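Local structure of xylulose kinase (Escherichia coli, 2NLX) at residues Thr119-Met124 with Gly173-Asp178; Trp328-Leu333 with Arg473-Gln478. The protein phosphorylates D-xylulose with ATP to give D-xylulose 5-phosphate, and acts less efficiently on 1-deoxy-D-xylulose. All blocks are in the same frame, centred on the assembly; numbering follows the deposited sequence.

Contact 1: Thr119-Met124 with Gly173-Asp178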
loop_
_atom_site.group_PDB
_atom_site.type_symbol
_atom_site.label_atom_id
_atom_site.label_comp_id
_atom_site.label_asym_id
_atom_site.label_seq_id
_atom_site.Cartn_x
_atom_site.Cartn_y
_atom_site.Cartn_z
ATOM N N THR A 119 -27.792 23.490 20.046
ATOM C CA THR A 119 -27.971 22.648 18.899
ATOM C C THR A 119 -27.555 21.259 19.130
ATOM O O THR A 119 -27.914 20.399 18.394
ATOM C CB THR A 119 -27.129 23.134 17.756
ATOM O OG1 THR A 119 -25.774 22.971 18.089
ATOM C CG2 THR A 119 -27.239 24.567 17.566
ATOM N N GLY A 120 -26.753 21.076 20.155
ATOM C CA GLY A 120 -26.184 19.818 20.573
ATOM C C GLY A 120 -25.208 19.198 19.626
ATOM O O GLY A 120 -25.007 18.038 19.637
ATOM N N ASN A 121 -24.622 20.018 18.795
ATOM C CA ASN A 121 -23.676 19.596 17.767
ATOM C C ASN A 121 -22.437 20.460 17.625
ATOM O O ASN A 121 -22.337 21.554 18.178
ATOM C CB ASN A 121 -24.354 19.511 16.403
ATOM C CG ASN A 121 -25.354 18.396 16.328
ATOM O OD1 ASN A 121 -26.553 18.611 16.498
ATOM N ND2 ASN A 121 -24.872 17.186 16.087
ATOM N N LEU A 122 -21.492 19.932 16.859
ATOM C CA LEU A 122 -20.230 20.594 16.576
ATOM C C LEU A 122 -20.454 21.277 15.235
ATOM O O LEU A 122 -20.859 20.628 14.266
ATOM C CB LEU A 122 -19.122 19.541 16.450
ATOM C CG LEU A 122 -17.641 19.917 16.532
ATOM C CD1 LEU A 122 -17.313 20.403 17.943
ATOM C CD2 LEU A 122 -16.795 18.687 16.200
ATOM N N MET A 123 -20.193 22.578 15.175
ATOM C CA MET A 123 -20.401 23.328 13.949
ATOM C C MET A 123 -19.572 22.820 12.774
ATOM O O MET A 123 -18.348 22.784 12.837
ATOM C CB MET A 123 -20.108 24.806 14.195
ATOM C CG MET A 123 -20.757 25.757 13.197
ATOM S SD MET A 123 -22.564 25.591 13.155
ATOM C CE MET A 123 -23.026 26.272 14.778
ATOM N N MET A 124 -20.260 22.419 11.710
ATOM C CA MET A 124 -19.630 21.929 10.486
ATOM C C MET A 124 -20.166 22.734 9.300
ATOM O O MET A 124 -21.354 23.036 9.237
ATOM C CB MET A 124 -19.957 20.457 10.258
ATOM C CG MET A 124 -19.494 19.518 11.346
ATOM S SD MET A 124 -19.286 17.819 10.698
ATOM C CE MET A 124 -20.899 17.550 9.843
ATOM N N GLY A 173 -31.007 20.101 11.791
ATOM C CA GLY A 173 -29.732 20.167 11.106
ATOM C C GLY A 173 -29.379 21.525 10.532
ATOM O O GLY A 173 -28.558 21.606 9.634
ATOM N N THR A 174 -29.985 22.598 11.023
ATOM C CA THR A 174 -29.666 23.930 10.504
ATOM C C THR A 174 -28.727 24.595 11.485
ATOM O O THR A 174 -27.852 25.372 11.103
ATOM C CB THR A 174 -30.906 24.885 10.411
ATOM O OG1 THR A 174 -31.331 25.250 11.739
ATOM C CG2 THR A 174 -32.043 24.241 9.644
ATOM N N MET A 175 -28.945 24.278 12.755
ATOM C CA MET A 175 -28.199 24.838 13.865
ATOM C C MET A 175 -28.892 26.146 14.226
ATOM O O MET A 175 -28.283 27.032 14.822
ATOM C CB MET A 175 -26.740 25.147 13.495
ATOM C CG MET A 175 -25.911 23.933 13.044
ATOM S SD MET A 175 -26.069 22.425 14.070
ATOM C CE MET A 175 -24.896 22.761 15.338
ATOM N N TRP A 176 -30.163 26.274 13.847
ATOM C CA TRP A 176 -30.925 27.464 14.205
ATOM C C TRP A 176 -31.965 26.978 15.191
ATOM O O TRP A 176 -32.723 27.760 15.756
ATOM C CB TRP A 176 -31.647 28.112 13.031
ATOM C CG TRP A 176 -30.762 28.883 12.138
ATOM C CD1 TRP A 176 -29.797 29.771 12.511
ATOM C CD2 TRP A 176 -30.760 28.857 10.712
ATOM N NE1 TRP A 176 -29.190 30.298 11.397
ATOM C CE2 TRP A 176 -29.764 29.754 10.280
ATOM C CE3 TRP A 176 -31.505 28.160 9.755
ATOM C CZ2 TRP A 176 -29.491 29.974 8.928
ATOM C CZ3 TRP A 176 -31.236 28.373 8.413
ATOM C CH2 TRP A 176 -30.235 29.275 8.010
ATOM N N LEU A 177 -31.987 25.673 15.409
ATOM C CA LEU A 177 -32.970 25.086 16.298
ATOM C C LEU A 177 -32.448 24.700 17.665
ATOM O O LEU A 177 -31.403 24.055 17.775
ATOM C CB LEU A 177 -33.567 23.842 15.644
ATOM C CG LEU A 177 -34.915 23.383 16.198
ATOM C CD1 LEU A 177 -35.996 24.363 15.732
ATOM C CD2 LEU A 177 -35.237 21.968 15.711
ATOM N N ASP A 178 -33.169 25.111 18.705
ATOM C CA ASP A 178 -32.832 24.716 20.067
ATOM C C ASP A 178 -33.422 23.293 20.086
ATOM O O ASP A 178 -34.596 23.103 20.423
ATOM C CB ASP A 178 -33.563 25.600 21.071
ATOM C CG ASP A 178 -33.466 25.076 22.498
ATOM O OD1 ASP A 178 -33.441 23.841 22.687
ATOM O OD2 ASP A 178 -33.440 25.897 23.438
#

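Contact 2: Trp328-Leu333 with Arg473-Gln478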
loop_
_atom_site.group_PDB
_atom_site.type_symbol
_atom_site.label_atom_id
_atom_site.label_comp_id
_atom_site.label_asym_id
_atom_site.label_seq_id
_atom_site.Cartn_x
_atom_site.Cartn_y
_atom_site.Cartn_z
ATOM N N TRP A 328 -2.947 -5.628 8.444
ATOM C CA TRP A 328 -3.905 -4.639 8.918
ATOM C C TRP A 328 -4.396 -3.671 7.847
ATOM O O TRP A 328 -3.616 -2.938 7.246
ATOM C CB TRP A 328 -3.319 -3.841 10.084
ATOM C CG TRP A 328 -2.849 -4.706 11.209
ATOM C CD1 TRP A 328 -1.611 -5.270 11.351
ATOM C CD2 TRP A 328 -3.621 -5.143 12.334
ATOM N NE1 TRP A 328 -1.569 -6.027 12.494
ATOM C CE2 TRP A 328 -2.789 -5.968 13.115
ATOM C CE3 TRP A 328 -4.935 -4.919 12.756
ATOM C CZ2 TRP A 328 -3.230 -6.570 14.294
ATOM C CZ3 TRP A 328 -5.373 -5.518 13.926
ATOM C CH2 TRP A 328 -4.522 -6.333 14.680
ATOM N N PHE A 329 -5.698 -3.688 7.606
ATOM C CA PHE A 329 -6.287 -2.784 6.638
ATOM C C PHE A 329 -6.954 -1.644 7.417
ATOM O O PHE A 329 -8.002 -1.829 8.043
ATOM C CB PHE A 329 -7.323 -3.511 5.783
ATOM C CG PHE A 329 -8.127 -2.595 4.914
ATOM C CD1 PHE A 329 -7.507 -1.801 3.961
ATOM C CD2 PHE A 329 -9.506 -2.514 5.055
ATOM C CE1 PHE A 329 -8.253 -0.936 3.159
ATOM C CE2 PHE A 329 -10.256 -1.650 4.257
ATOM C CZ PHE A 329 -9.627 -0.862 3.310
ATOM N N LEU A 330 -6.334 -0.474 7.398
ATOM C CA LEU A 330 -6.889 0.657 8.115
ATOM C C LEU A 330 -7.763 1.515 7.187
ATOM O O LEU A 330 -7.245 2.179 6.283
ATOM C CB LEU A 330 -5.755 1.501 8.708
ATOM C CG LEU A 330 -4.668 0.755 9.499
ATOM C CD1 LEU A 330 -3.668 1.745 10.058
ATOM C CD2 LEU A 330 -5.291 -0.026 10.639
ATOM N N PRO A 331 -9.105 1.482 7.382
ATOM C CA PRO A 331 -10.054 2.259 6.569
ATOM C C PRO A 331 -10.324 3.643 7.165
ATOM O O PRO A 331 -10.931 3.778 8.233
ATOM C CB PRO A 331 -11.296 1.381 6.562
ATOM C CG PRO A 331 -11.287 0.827 7.942
ATOM C CD PRO A 331 -9.825 0.479 8.190
ATOM N N TYR A 332 -9.858 4.675 6.478
ATOM C CA TYR A 332 -10.054 6.027 6.957
ATOM C C TYR A 332 -11.233 6.713 6.272
ATOM O O TYR A 332 -11.247 6.900 5.049
ATOM C CB TYR A 332 -8.776 6.840 6.763
ATOM C CG TYR A 332 -7.686 6.488 7.748
ATOM C CD1 TYR A 332 -6.683 5.556 7.430
ATOM C CD2 TYR A 332 -7.670 7.069 9.013
ATOM C CE1 TYR A 332 -5.695 5.215 8.361
ATOM C CE2 TYR A 332 -6.692 6.742 9.947
ATOM C CZ TYR A 332 -5.712 5.817 9.619
ATOM O OH TYR A 332 -4.785 5.501 10.573
ATOM N N LEU A 333 -12.226 7.081 7.075
ATOM C CA LEU A 333 -13.415 7.743 6.560
ATOM C C LEU A 333 -13.251 9.263 6.454
ATOM O O LEU A 333 -12.834 9.934 7.408
ATOM C CB LEU A 333 -14.617 7.423 7.447
ATOM C CG LEU A 333 -15.932 8.056 6.993
ATOM C CD1 LEU A 333 -16.282 7.549 5.594
ATOM C CD2 LEU A 333 -17.029 7.724 7.994
ATOM N N ARG A 473 -6.821 0.197 16.665
ATOM C CA ARG A 473 -7.023 1.561 17.108
ATOM C C ARG A 473 -5.719 2.305 17.247
ATOM O O ARG A 473 -5.587 3.414 16.767
ATOM C CB ARG A 473 -7.786 1.595 18.425
ATOM C CG ARG A 473 -9.232 1.268 18.306
ATOM C CD ARG A 473 -10.017 1.470 19.560
ATOM N NE ARG A 473 -9.622 0.573 20.627
ATOM C CZ ARG A 473 -10.281 -0.509 20.979
ATOM N NH1 ARG A 473 -11.378 -0.864 20.348
ATOM N NH2 ARG A 473 -9.835 -1.252 21.968
ATOM N N ARG A 474 -4.754 1.689 17.904
ATOM C CA ARG A 474 -3.409 2.231 17.960
ATOM C C ARG A 474 -2.795 2.493 16.602
ATOM O O ARG A 474 -2.285 3.566 16.346
ATOM C CB ARG A 474 -2.494 1.356 18.801
ATOM C CG ARG A 474 -1.477 2.151 19.562
ATOM C CD ARG A 474 -0.562 1.331 20.435
ATOM N NE ARG A 474 -0.919 1.440 21.843
ATOM C CZ ARG A 474 -1.334 0.428 22.583
ATOM N NH1 ARG A 474 -1.444 -0.781 22.056
ATOM N NH2 ARG A 474 -1.643 0.624 23.852
ATOM N N LEU A 475 -2.859 1.525 15.734
ATOM C CA LEU A 475 -2.335 1.676 14.436
ATOM C C LEU A 475 -3.070 2.727 13.670
ATOM O O LEU A 475 -2.502 3.430 12.917
ATOM C CB LEU A 475 -2.465 0.386 13.709
ATOM C CG LEU A 475 -1.424 -0.670 13.851
ATOM C CD1 LEU A 475 -1.679 -1.575 12.787
ATOM C CD2 LEU A 475 -0.111 -0.114 13.692
ATOM N N TYR A 476 -4.364 2.822 13.856
ATOM C CA TYR A 476 -5.180 3.797 13.175
ATOM C C TYR A 476 -4.861 5.199 13.612
ATOM O O TYR A 476 -4.780 6.078 12.803
ATOM C CB TYR A 476 -6.655 3.473 13.396
ATOM C CG TYR A 476 -7.689 4.419 12.804
ATOM C CD1 TYR A 476 -8.291 4.149 11.612
ATOM C CD2 TYR A 476 -8.078 5.544 13.465
ATOM C CE1 TYR A 476 -9.225 4.966 11.095
ATOM C CE2 TYR A 476 -9.004 6.367 12.951
ATOM C CZ TYR A 476 -9.588 6.085 11.757
ATOM O OH TYR A 476 -10.535 6.920 11.223
ATOM N N GLN A 477 -4.678 5.393 14.897
ATOM C CA GLN A 477 -4.354 6.678 15.441
ATOM C C GLN A 477 -2.942 7.077 15.131
ATOM O O GLN A 477 -2.617 8.220 15.167
ATOM C CB GLN A 477 -4.523 6.666 16.940
ATOM C CG GLN A 477 -5.925 6.773 17.426
ATOM C CD GLN A 477 -6.554 8.114 17.207
ATOM O OE1 GLN A 477 -5.897 9.150 17.283
ATOM N NE2 GLN A 477 -7.838 8.106 16.944
ATOM N N GLN A 478 -2.102 6.119 14.818
ATOM C CA GLN A 478 -0.731 6.383 14.502
ATOM C C GLN A 478 -0.551 6.849 13.087
ATOM O O GLN A 478 0.356 7.560 12.811
ATOM C CB GLN A 478 0.123 5.163 14.749
ATOM C CG GLN A 478 0.470 4.935 16.176
ATOM C CD GLN A 478 1.214 3.665 16.398
ATOM O OE1 GLN A 478 1.207 2.800 15.578
ATOM N NE2 GLN A 478 1.845 3.556 17.510
#

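Contact 1: Thr119-Met124 with Gly173-Asp178
Met-175 pushes its side chain among Thr-119, Asn-121 and Met-123, and carries most of the contact. Its CB lies 4.1 Å from CG2 of Thr-119. CE of Met-123 is also within van der Waals range of this CB. The next atom, CG, meets the sulfur of the other methionine: Met-175 CG to Met-123 SD is 3.7 Å. The two methionine chains slide past each other in opposite directions, and both are bent. Met-123 turns at chi2 and chi3, near 60° each, which brings its tip back alongside Met-175. SD of Met-175 then passes Thr-119, 3.9 Å from Thr-119 CB. A further bend (chi3 -84°) carries CE of Met-175 to CB of Asn-121, at 3.5 Å. The same methyl is modelled too close to the Thr-119 hydroxyl, so its exact place is doubtful.

The Thr-119 hydroxyl serves its own chain turn. OG1 accepts from the backbone N of Asn-121 at 3.2 Å, an ST turn, though the position of OG1 is uncertain. OG1 is also hydrogen-bonded to the backbone O of Ser-115, one turn back in helix 115-119. Gly-120 leaves that helix with positive phi.

The contact joins the loop after this helix to the turn leading into strand 177-178. Phe-127 also touches Met-175. The side chain of the substrate-binding residue His-78 is about 7 Å from the side chain of Met-175. ND1 of His-78 is hydrogen-bonded to Gly-173 O. The contact therefore lies beside a substrate-binding residue. Its chemistry is thioether and methyl packing, which depends on shape and burial rather than on directed bonds between the two segments.

Contact 2: Trp328-Leu333 with Arg473-Gln478
Tyr-332 and Tyr-476 form an offset stack. Their ring centroids are 4.2 Å apart and the planes are inclined by 17°. The rings point in opposite directions, and CE2 of Tyr-332 sits over the centre of the Tyr-476 face. Tyr-476 holds CG anti to its backbone N (chi1 178°), which extends the ring from the helix toward the strand. Its edge meets the carbonyl O of Pro-331, 3.5 Å from Tyr-476 CE1.

One hydrogen bond joins the segments. The Tyr-332 hydroxyl donates to the backbone O of Tyr-476, which lies in the plane of the Tyr-332 ring. The bond is modelled as very short, so its length is doubtful.

Strand 328-333 pairs antiparallel with strand 345-350, at the periphery of the C-terminal half of this FGGY kinase, a member of the actin-like ATPase superfamily. Segment 473-478 of the last helix, 459-479, crosses the strand at -54°. Helix 358-381 also packs on the strand, through Phe-329 and Pro-331.

With an alanine in place of Tyr-476, a gap would probably open over the face of Tyr-332, leaving that ring held to the helix mainly by its hydroxyl.

Apolar contacts come from Leu-475. Its CD1 lies over one face of Trp-328 as a CH-pi contact, 4.0 Å from the centroid of the five-membered ring. The methyl is displaced toward the rim and is 3.7 Å from Trp-328 CG. Two residues on, CD1 of Leu-330 meets Leu-475 CB at 4.1 Å and crosses that side chain at about a right angle. Phe-350 of the paired strand touches both Trp-328 and Leu-475.

The two contacts share no element and do not touch. Their centres are 29 Å apart, and their nearest atoms about 11 Å. Contact 1 is buried and joins two loop regions in the N-terminal half, near the substrate-binding residue His-78. Contact 2 is only partly buried. It seats the C-terminal helix on a strand, far from the annotated sites. The chemistry follows the setting: bent methionine chains pack in a buried, irregular region in contact 1, while flat aromatic rings and a tyrosine hydroxyl bind regular elements in contact 2. Contact 1 also borders the other half of the chain, since Asn-121 touches His-275 and Phe-277 of strand 275-278.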